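Long-range contacts in putative acetyl-CoA acetyltransferase (Thermus thermophilus, PDB 1ULQ), which probably acts as a thiolase, an acetyl-CoA C-acyltransferase that makes or cleaves carbon-carbon bonds of acyl-CoA thioesters in lipid metabolism: residues G54-A59 and H356-S361; A122-P127 and L138-T143; T160-E165 and P239-G244. All coordinates share one frame; numbering follows the deposited sequence.

Contact 1: G54-A59 and H356-S361; sequences GCANQA and HPLGAS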
loop_
_atom_site.group_PDB
_atom_site.type_symbol
_atom_site.label_atom_id
_atom_site.label_comp_id
_atom_site.label_asym_id
_atom_site.label_seq_id
_atom_site.Cartn_x
_atom_site.Cartn_y
_atom_site.Cartn_z
ATOM N N GLY C 54 -6.246 -22.104 16.364
ATOM C CA GLY C 54 -6.542 -20.720 16.686
ATOM C C GLY C 54 -5.563 -19.760 16.041
ATOM O O GLY C 54 -4.355 -19.998 16.048
ATOM N N CYS C 55 -6.084 -18.673 15.482
ATOM C CA CYS C 55 -5.256 -17.678 14.821
ATOM C C CYS C 55 -5.929 -16.307 14.927
ATOM O O CYS C 55 -7.031 -16.102 14.419
ATOM C CB CYS C 55 -5.064 -18.068 13.364
ATOM S SG CYS C 55 -3.814 -17.105 12.537
ATOM N N ALA C 56 -5.247 -15.370 15.579
ATOM C CA ALA C 56 -5.770 -14.031 15.811
ATOM C C ALA C 56 -5.824 -13.113 14.609
ATOM O O ALA C 56 -6.594 -12.148 14.590
ATOM C CB ALA C 56 -4.974 -13.361 16.917
ATOM N N ASN C 57 -5.007 -13.394 13.608
ATOM C CA ASN C 57 -4.973 -12.552 12.417
ATOM C C ASN C 57 -4.811 -13.441 11.204
ATOM O O ASN C 57 -3.721 -13.947 10.954
ATOM C CB ASN C 57 -3.790 -11.584 12.530
ATOM C CG ASN C 57 -3.175 -11.238 11.190
ATOM O OD1 ASN C 57 -1.976 -10.989 11.106
ATOM N ND2 ASN C 57 -3.988 -11.209 10.144
ATOM N N GLN C 58 -5.866 -13.630 10.431
ATOM C CA GLN C 58 -5.725 -14.506 9.290
ATOM C C GLN C 58 -5.674 -13.780 7.968
ATOM O O GLN C 58 -6.222 -14.254 6.982
ATOM C CB GLN C 58 -6.860 -15.513 9.304
ATOM C CG GLN C 58 -6.859 -16.364 10.550
ATOM C CD GLN C 58 -8.231 -16.894 10.860
ATOM O OE1 GLN C 58 -8.949 -17.307 9.960
ATOM N NE2 GLN C 58 -8.608 -16.889 12.136
ATOM N N ALA C 59 -4.977 -12.651 7.938
ATOM C CA ALA C 59 -4.884 -11.833 6.731
ATOM C C ALA C 59 -3.694 -12.108 5.799
ATOM O O ALA C 59 -3.766 -11.829 4.599
ATOM C CB ALA C 59 -4.903 -10.359 7.123
ATOM N N HIS C 356 4.220 -14.388 23.772
ATOM C CA HIS C 356 2.779 -14.466 23.614
ATOM C C HIS C 356 2.348 -14.426 22.155
ATOM O O HIS C 356 1.790 -13.435 21.679
ATOM C CB HIS C 356 2.116 -13.334 24.410
ATOM C CG HIS C 356 0.622 -13.307 24.316
ATOM N ND1 HIS C 356 -0.140 -14.449 24.214
ATOM C CD2 HIS C 356 -0.253 -12.274 24.381
ATOM C CE1 HIS C 356 -1.419 -14.123 24.227
ATOM N NE2 HIS C 356 -1.516 -12.809 24.329
ATOM N N PRO C 357 2.623 -15.511 21.414
ATOM C CA PRO C 357 2.254 -15.612 19.998
ATOM C C PRO C 357 0.741 -15.818 19.921
ATOM O O PRO C 357 0.259 -16.910 19.624
ATOM C CB PRO C 357 3.025 -16.837 19.536
ATOM C CG PRO C 357 2.994 -17.710 20.776
ATOM C CD PRO C 357 3.334 -16.722 21.862
ATOM N N LEU C 358 0.007 -14.753 20.217
ATOM C CA LEU C 358 -1.454 -14.759 20.236
ATOM C C LEU C 358 -2.128 -16.100 19.968
ATOM O O LEU C 358 -2.241 -16.945 20.863
ATOM C CB LEU C 358 -1.996 -13.711 19.262
ATOM C CG LEU C 358 -1.588 -12.258 19.526
ATOM C CD1 LEU C 358 -2.521 -11.330 18.740
ATOM C CD2 LEU C 358 -1.653 -11.950 21.036
ATOM N N GLY C 359 -2.577 -16.278 18.730
ATOM C CA GLY C 359 -3.272 -17.493 18.333
ATOM C C GLY C 359 -2.805 -18.826 18.906
ATOM O O GLY C 359 -3.608 -19.737 19.100
ATOM N N ALA C 360 -1.513 -18.948 19.189
ATOM C CA ALA C 360 -0.977 -20.198 19.709
ATOM C C ALA C 360 -0.821 -20.231 21.222
ATOM O O ALA C 360 -0.661 -21.301 21.803
ATOM C CB ALA C 360 0.360 -20.495 19.046
ATOM N N SER C 361 -0.869 -19.072 21.869
ATOM C CA SER C 361 -0.707 -19.040 23.316
ATOM C C SER C 361 -1.630 -20.000 24.056
ATOM O O SER C 361 -1.167 -20.746 24.916
ATOM C CB SER C 361 -0.900 -17.621 23.844
ATOM O OG SER C 361 0.107 -16.763 23.339
#
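A56 meets L358 methyl to methyl. CB of A56 lies 3.7 Å from L358 CD1 and 3.8 Å from L358 CB. L358 holds CG anti to its carbonyl carbon (chi1 -60°), which brings CD1 up against A56 CB. Beside this pair the backbones approach each other directly. CA of G359 sits 4.0 Å from C55 CA and 4.0 Å from A56 N. A side chain at G359 would run into G54 O and C55 CA, so its absence lets the two segments come this close. No hydrogen bond crosses the contact. Instead, a third residue joins the segments: OE1 of E117, on strand 110-118, accepts from both A56 N and G359 N. The contact thus ties the N-terminal half of the thiolase fold, at the end of strand 50-54 and the loop after it, to the C-terminal half, on helix 358-375. It includes part of the probable active site. The side chain of L358 is about 4 Å from that of C89, the predicted acyl-thioester nucleophile. CD2 of L358 lies over one face of the ring of H356, a predicted proton acceptor, offset toward its rim. P357, next in the chain, centres an inverse gamma turn, in which L358 N bonds to H356 O at 2.7 Å. The backbone N of H356 is held by N256 OD1. Within its own loop, Q58 folds back. Its NE2 donates to C55 O at 2.9 Å with an almost straight N-H (168°), and C55 O lies in the plane of the Q58 amide. C55 turns its side chain away from G359, onto T84 of strand 81-86.

Contact 2: A122-P127 and L138-T143; sequences APYAVP and LVMYDT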
loop_
_atom_site.group_PDB
_atom_site.type_symbol
_atom_site.label_atom_id
_atom_site.label_comp_id
_atom_site.label_asym_id
_atom_site.label_seq_id
_atom_site.Cartn_x
_atom_site.Cartn_y
_atom_site.Cartn_z
ATOM N N ALA C 122 2.937 -10.598 9.953
ATOM C CA ALA C 122 1.584 -10.078 9.810
ATOM C C ALA C 122 1.610 -8.999 8.721
ATOM O O ALA C 122 2.388 -8.049 8.802
ATOM C CB ALA C 122 1.102 -9.504 11.139
ATOM N N PRO C 123 0.764 -9.138 7.689
ATOM C CA PRO C 123 0.708 -8.175 6.587
ATOM C C PRO C 123 0.090 -6.836 6.941
ATOM O O PRO C 123 -0.173 -6.540 8.111
ATOM C CB PRO C 123 -0.109 -8.912 5.539
ATOM C CG PRO C 123 -1.063 -9.668 6.365
ATOM C CD PRO C 123 -0.198 -10.227 7.467
ATOM N N TYR C 124 -0.121 -6.020 5.914
ATOM C CA TYR C 124 -0.750 -4.717 6.092
ATOM C C TYR C 124 -2.104 -4.829 5.402
ATOM O O TYR C 124 -2.225 -5.552 4.407
ATOM C CB TYR C 124 0.074 -3.596 5.434
ATOM C CG TYR C 124 1.409 -3.301 6.087
ATOM C CD1 TYR C 124 2.610 -3.644 5.464
ATOM C CD2 TYR C 124 1.476 -2.601 7.281
ATOM C CE1 TYR C 124 3.849 -3.280 6.011
ATOM C CE2 TYR C 124 2.707 -2.233 7.834
ATOM C CZ TYR C 124 3.891 -2.566 7.193
ATOM O OH TYR C 124 5.099 -2.121 7.708
ATOM N N ALA C 125 -3.112 -4.143 5.934
ATOM C CA ALA C 125 -4.435 -4.176 5.343
ATOM C C ALA C 125 -4.780 -2.794 4.799
ATOM O O ALA C 125 -4.616 -1.793 5.490
ATOM C CB ALA C 125 -5.450 -4.607 6.367
ATOM N N VAL C 126 -5.248 -2.741 3.558
ATOM C CA VAL C 126 -5.605 -1.486 2.911
ATOM C C VAL C 126 -7.067 -1.523 2.510
ATOM O O VAL C 126 -7.505 -2.474 1.867
ATOM C CB VAL C 126 -4.764 -1.274 1.660
ATOM C CG1 VAL C 126 -5.286 -0.097 0.877
ATOM C CG2 VAL C 126 -3.321 -1.068 2.049
ATOM N N PRO C 127 -7.834 -0.470 2.849
ATOM C CA PRO C 127 -9.267 -0.362 2.543
ATOM C C PRO C 127 -9.550 -0.375 1.052
ATOM O O PRO C 127 -8.656 -0.133 0.248
ATOM C CB PRO C 127 -9.654 0.975 3.164
ATOM C CG PRO C 127 -8.564 1.251 4.147
ATOM C CD PRO C 127 -7.348 0.784 3.433
ATOM N N LEU C 138 -4.725 7.469 2.326
ATOM C CA LEU C 138 -5.294 6.254 2.874
ATOM C C LEU C 138 -4.333 5.756 3.930
ATOM O O LEU C 138 -3.247 6.317 4.091
ATOM C CB LEU C 138 -5.469 5.200 1.783
ATOM C CG LEU C 138 -6.557 5.483 0.752
ATOM C CD1 LEU C 138 -6.541 4.377 -0.301
ATOM C CD2 LEU C 138 -7.907 5.560 1.449
ATOM N N VAL C 139 -4.735 4.718 4.656
ATOM C CA VAL C 139 -3.884 4.153 5.687
ATOM C C VAL C 139 -3.653 2.676 5.488
ATOM O O VAL C 139 -4.573 1.944 5.137
ATOM C CB VAL C 139 -4.488 4.330 7.066
ATOM C CG1 VAL C 139 -3.680 3.540 8.072
ATOM C CG2 VAL C 139 -4.486 5.792 7.435
ATOM N N MET C 140 -2.417 2.242 5.694
ATOM C CA MET C 140 -2.099 0.823 5.587
ATOM C C MET C 140 -1.982 0.322 7.016
ATOM O O MET C 140 -0.980 0.579 7.672
ATOM C CB MET C 140 -0.778 0.603 4.862
ATOM C CG MET C 140 -0.861 0.820 3.362
ATOM S SD MET C 140 0.522 0.092 2.425
ATOM C CE MET C 140 1.336 -0.850 3.665
ATOM N N TYR C 141 -3.014 -0.373 7.501
ATOM C CA TYR C 141 -3.025 -0.893 8.872
ATOM C C TYR C 141 -2.084 -2.060 9.052
ATOM O O TYR C 141 -2.080 -2.990 8.252
ATOM C CB TYR C 141 -4.438 -1.337 9.291
ATOM C CG TYR C 141 -5.471 -0.231 9.288
ATOM C CD1 TYR C 141 -6.255 0.003 8.169
ATOM C CD2 TYR C 141 -5.642 0.604 10.397
ATOM C CE1 TYR C 141 -7.182 1.040 8.147
ATOM C CE2 TYR C 141 -6.567 1.646 10.386
ATOM C CZ TYR C 141 -7.333 1.855 9.254
ATOM O OH TYR C 141 -8.259 2.871 9.214
ATOM N N ASP C 142 -1.287 -2.003 10.112
ATOM C CA ASP C 142 -0.349 -3.082 10.429
ATOM C C ASP C 142 -1.069 -4.110 11.308
ATOM O O ASP C 142 -1.334 -3.849 12.490
ATOM C CB ASP C 142 0.870 -2.513 11.154
ATOM C CG ASP C 142 1.835 -3.584 11.592
ATOM O OD1 ASP C 142 1.980 -4.595 10.866
ATOM O OD2 ASP C 142 2.457 -3.407 12.656
ATOM N N THR C 143 -1.386 -5.267 10.722
ATOM C CA THR C 143 -2.127 -6.318 11.428
ATOM C C THR C 143 -1.360 -6.976 12.562
ATOM O O THR C 143 -1.881 -7.871 13.228
ATOM C CB THR C 143 -2.623 -7.433 10.467
ATOM O OG1 THR C 143 -1.520 -8.225 10.023
ATOM C CG2 THR C 143 -3.287 -6.832 9.263
#
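T143 N donates to P123 O over 3.1 Å. OG1 of T143 stands 2.9 Å from the same oxygen, P123 O, but its single proton also has the side-chain amide of N57 within reach. A chi1 of 72° swings OG1 round to A122 and P123. Y124 and D142 come next and make a non-hydrogen-bonded antiparallel pair, where Y124 CA adds a CH...O contact to Y141 O. Two residues on from P123, A125 forms a hydrogen-bonded pair with Y141. A125 N donates to Y141 O at 2.8 Å. Y141 N returns a bond to A125 O at 2.9 Å. The two strands are a beta hairpin. Its outer edges are used by other subunits: Y124 and V126 pair with a strand of the second subunit, L138 and M140 with one of the third. This is consistent with the tetramerisation loop of tetrameric thiolases. D142 shows the same division of partners. Its OD1 takes a hydrogen bond from T144 OG1 and a salt bridge from K128 of the second subunit. Its OD2 accepts from G136 N of the third subunit, and its N donates to N137 OD1 of that chain. The apolar part is carried by M140. Bent at chi3, it places CE over one face of the Y124 ring, 3.4 Å from Y124 CG, while its own CG packs on V126 CG2. The D142 carboxylate is turned 51° against the Y124 ring, with D142 CB 3.8 Å from Y124 CE2.

Contact 3: T160-E165 and P239-G244; sequences TESMGE and PVFREG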
loop_
_atom_site.group_PDB
_atom_site.type_symbol
_atom_site.label_atom_id
_atom_site.label_comp_id
_atom_site.label_asym_id
_atom_site.label_seq_id
_atom_site.Cartn_x
_atom_site.Cartn_y
_atom_site.Cartn_z
ATOM N N THR C 160 -11.360 2.423 22.405
ATOM C CA THR C 160 -10.566 1.547 21.571
ATOM C C THR C 160 -9.199 1.622 22.224
ATOM O O THR C 160 -8.173 1.741 21.568
ATOM C CB THR C 160 -10.537 1.939 20.035
ATOM O OG1 THR C 160 -10.658 3.350 19.847
ATOM C CG2 THR C 160 -11.672 1.270 19.313
ATOM N N GLU C 161 -9.215 1.562 23.552
ATOM C CA GLU C 161 -7.992 1.590 24.345
ATOM C C GLU C 161 -7.188 0.324 24.036
ATOM O O GLU C 161 -7.746 -0.775 23.919
ATOM C CB GLU C 161 -8.320 1.617 25.844
ATOM C CG GLU C 161 -9.547 2.437 26.216
ATOM C CD GLU C 161 -9.747 2.576 27.721
ATOM O OE1 GLU C 161 -8.775 2.956 28.412
ATOM O OE2 GLU C 161 -10.877 2.325 28.214
ATOM N N SER C 162 -5.877 0.485 23.915
ATOM C CA SER C 162 -4.989 -0.624 23.624
ATOM C C SER C 162 -4.925 -1.604 24.792
ATOM O O SER C 162 -5.279 -1.264 25.914
ATOM C CB SER C 162 -3.592 -0.091 23.337
ATOM O OG SER C 162 -3.100 0.650 24.446
ATOM N N MET C 163 -4.469 -2.823 24.521
ATOM C CA MET C 163 -4.351 -3.820 25.573
ATOM C C MET C 163 -3.513 -3.198 26.684
ATOM O O MET C 163 -3.860 -3.270 27.864
ATOM C CB MET C 163 -3.646 -5.080 25.054
ATOM C CG MET C 163 -4.375 -5.846 23.956
ATOM S SD MET C 163 -5.891 -6.694 24.472
ATOM C CE MET C 163 -7.144 -5.298 24.270
ATOM N N GLY C 164 -2.407 -2.576 26.284
ATOM C CA GLY C 164 -1.514 -1.954 27.240
ATOM C C GLY C 164 -2.249 -0.980 28.129
ATOM O O GLY C 164 -1.978 -0.899 29.324
ATOM N N GLU C 165 -3.179 -0.231 27.549
ATOM C CA GLU C 165 -3.948 0.728 28.324
ATOM C C GLU C 165 -4.920 0.045 29.276
ATOM O O GLU C 165 -5.137 0.520 30.389
ATOM C CB GLU C 165 -4.717 1.666 27.408
ATOM C CG GLU C 165 -3.869 2.721 26.786
ATOM C CD GLU C 165 -4.678 3.613 25.885
ATOM O OE1 GLU C 165 -5.218 3.098 24.885
ATOM O OE2 GLU C 165 -4.785 4.824 26.175
ATOM N N PRO C 239 7.225 4.117 31.398
ATOM C CA PRO C 239 5.886 3.606 31.088
ATOM C C PRO C 239 5.752 3.630 29.583
ATOM O O PRO C 239 6.375 4.450 28.927
ATOM C CB PRO C 239 4.967 4.616 31.753
ATOM C CG PRO C 239 5.784 5.140 32.882
ATOM C CD PRO C 239 7.137 5.318 32.241
ATOM N N VAL C 240 4.938 2.743 29.029
ATOM C CA VAL C 240 4.774 2.666 27.579
ATOM C C VAL C 240 3.364 3.001 27.098
ATOM O O VAL C 240 3.175 3.322 25.931
ATOM C CB VAL C 240 5.130 1.238 27.058
ATOM C CG1 VAL C 240 5.126 1.209 25.546
ATOM C CG2 VAL C 240 6.477 0.785 27.610
ATOM N N PHE C 241 2.380 2.942 27.989
ATOM C CA PHE C 241 1.008 3.196 27.584
ATOM C C PHE C 241 0.312 4.388 28.222
ATOM O O PHE C 241 -0.768 4.780 27.781
ATOM C CB PHE C 241 0.171 1.946 27.828
ATOM C CG PHE C 241 0.788 0.697 27.290
ATOM C CD1 PHE C 241 0.998 0.543 25.930
ATOM C CD2 PHE C 241 1.185 -0.317 28.145
ATOM C CE1 PHE C 241 1.597 -0.604 25.423
ATOM C CE2 PHE C 241 1.783 -1.465 27.649
ATOM C CZ PHE C 241 1.990 -1.607 26.284
ATOM N N ARG C 242 0.900 4.962 29.260
ATOM C CA ARG C 242 0.268 6.111 29.896
ATOM C C ARG C 242 1.297 6.925 30.644
ATOM O O ARG C 242 1.965 6.407 31.529
ATOM C CB ARG C 242 -0.820 5.635 30.848
ATOM C CG ARG C 242 -1.694 6.725 31.436
ATOM C CD ARG C 242 -2.940 6.099 32.079
ATOM N NE ARG C 242 -3.828 5.501 31.078
ATOM C CZ ARG C 242 -4.869 4.717 31.353
ATOM N NH1 ARG C 242 -5.169 4.413 32.609
ATOM N NH2 ARG C 242 -5.619 4.247 30.365
ATOM N N GLU C 243 1.426 8.199 30.282
ATOM C CA GLU C 243 2.401 9.079 30.922
ATOM C C GLU C 243 2.276 9.011 32.438
ATOM O O GLU C 243 1.185 9.133 32.989
ATOM C CB GLU C 243 2.223 10.519 30.429
ATOM C CG GLU C 243 2.660 10.753 28.974
ATOM C CD GLU C 243 1.996 9.795 27.975
ATOM O OE1 GLU C 243 0.740 9.734 27.935
ATOM O OE2 GLU C 243 2.738 9.105 27.226
ATOM N N GLY C 244 3.402 8.809 33.109
ATOM C CA GLY C 244 3.366 8.703 34.551
ATOM C C GLY C 244 2.637 7.431 34.944
ATOM O O GLY C 244 2.054 7.340 36.027
#
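The ring of F241 lies flat against G164, in the first turn of helix 163-174. The turn opens with a capping box. S162 OG, at the N-cap, accepts from E165 N at 3.2 Å. In return, OE1 of E165 accepts from S162 N at 2.9 Å on its anti lone pair. The close packing is a CH-pi contact: G164 CA stands 3.3 Å from the F241 ring centroid, only 13° off the normal. A side chain at G164 would point into this ring. On the opposite face, CB of V240 sits over the ring centre, so F241 is sandwiched between the helix start and its own loop. Its CG is anti to the carbonyl carbon (chi1 -49°), which turns the ring over G164. An alanine here would remove the ring, and would probably leave G164 CA without its apolar cover and open a gap between helix and loop. The other side of the contact is loose and polar. E161 OE1 and R242 NH2 form a long salt bridge at 3.9 Å; carboxylate and guanidinium lie nearly in one plane. Both have stronger partners outside: N169 ND2 donates to E161 OE1, and E172 pairs with R242 NH1. OE2 of E165 stays beyond salt-bridge range of R242 NH2, at 4.3 Å.

Contact 1 is central and buried, and holds part of the probable active site. Contact 2 is far from the centre of its chain but buried, because other subunits cover it. Contact 3 lies on the surface and touches no other chain. Contact 1 joins the N- and C-terminal thiolase ranges by packing, with E117 of the same chain bonded to both segments. Contacts 2 and 3 lie wholly in the N-terminal range. No two contacts share a segment. Contact 2 is a backbone-bonded hairpin; contact 3 pairs a glycine CH-pi contact with a long salt bridge. Contacts 1 and 2 meet directly: N57 packs on A122 and the backbone of A59 on P123. Contact 3 touches neither.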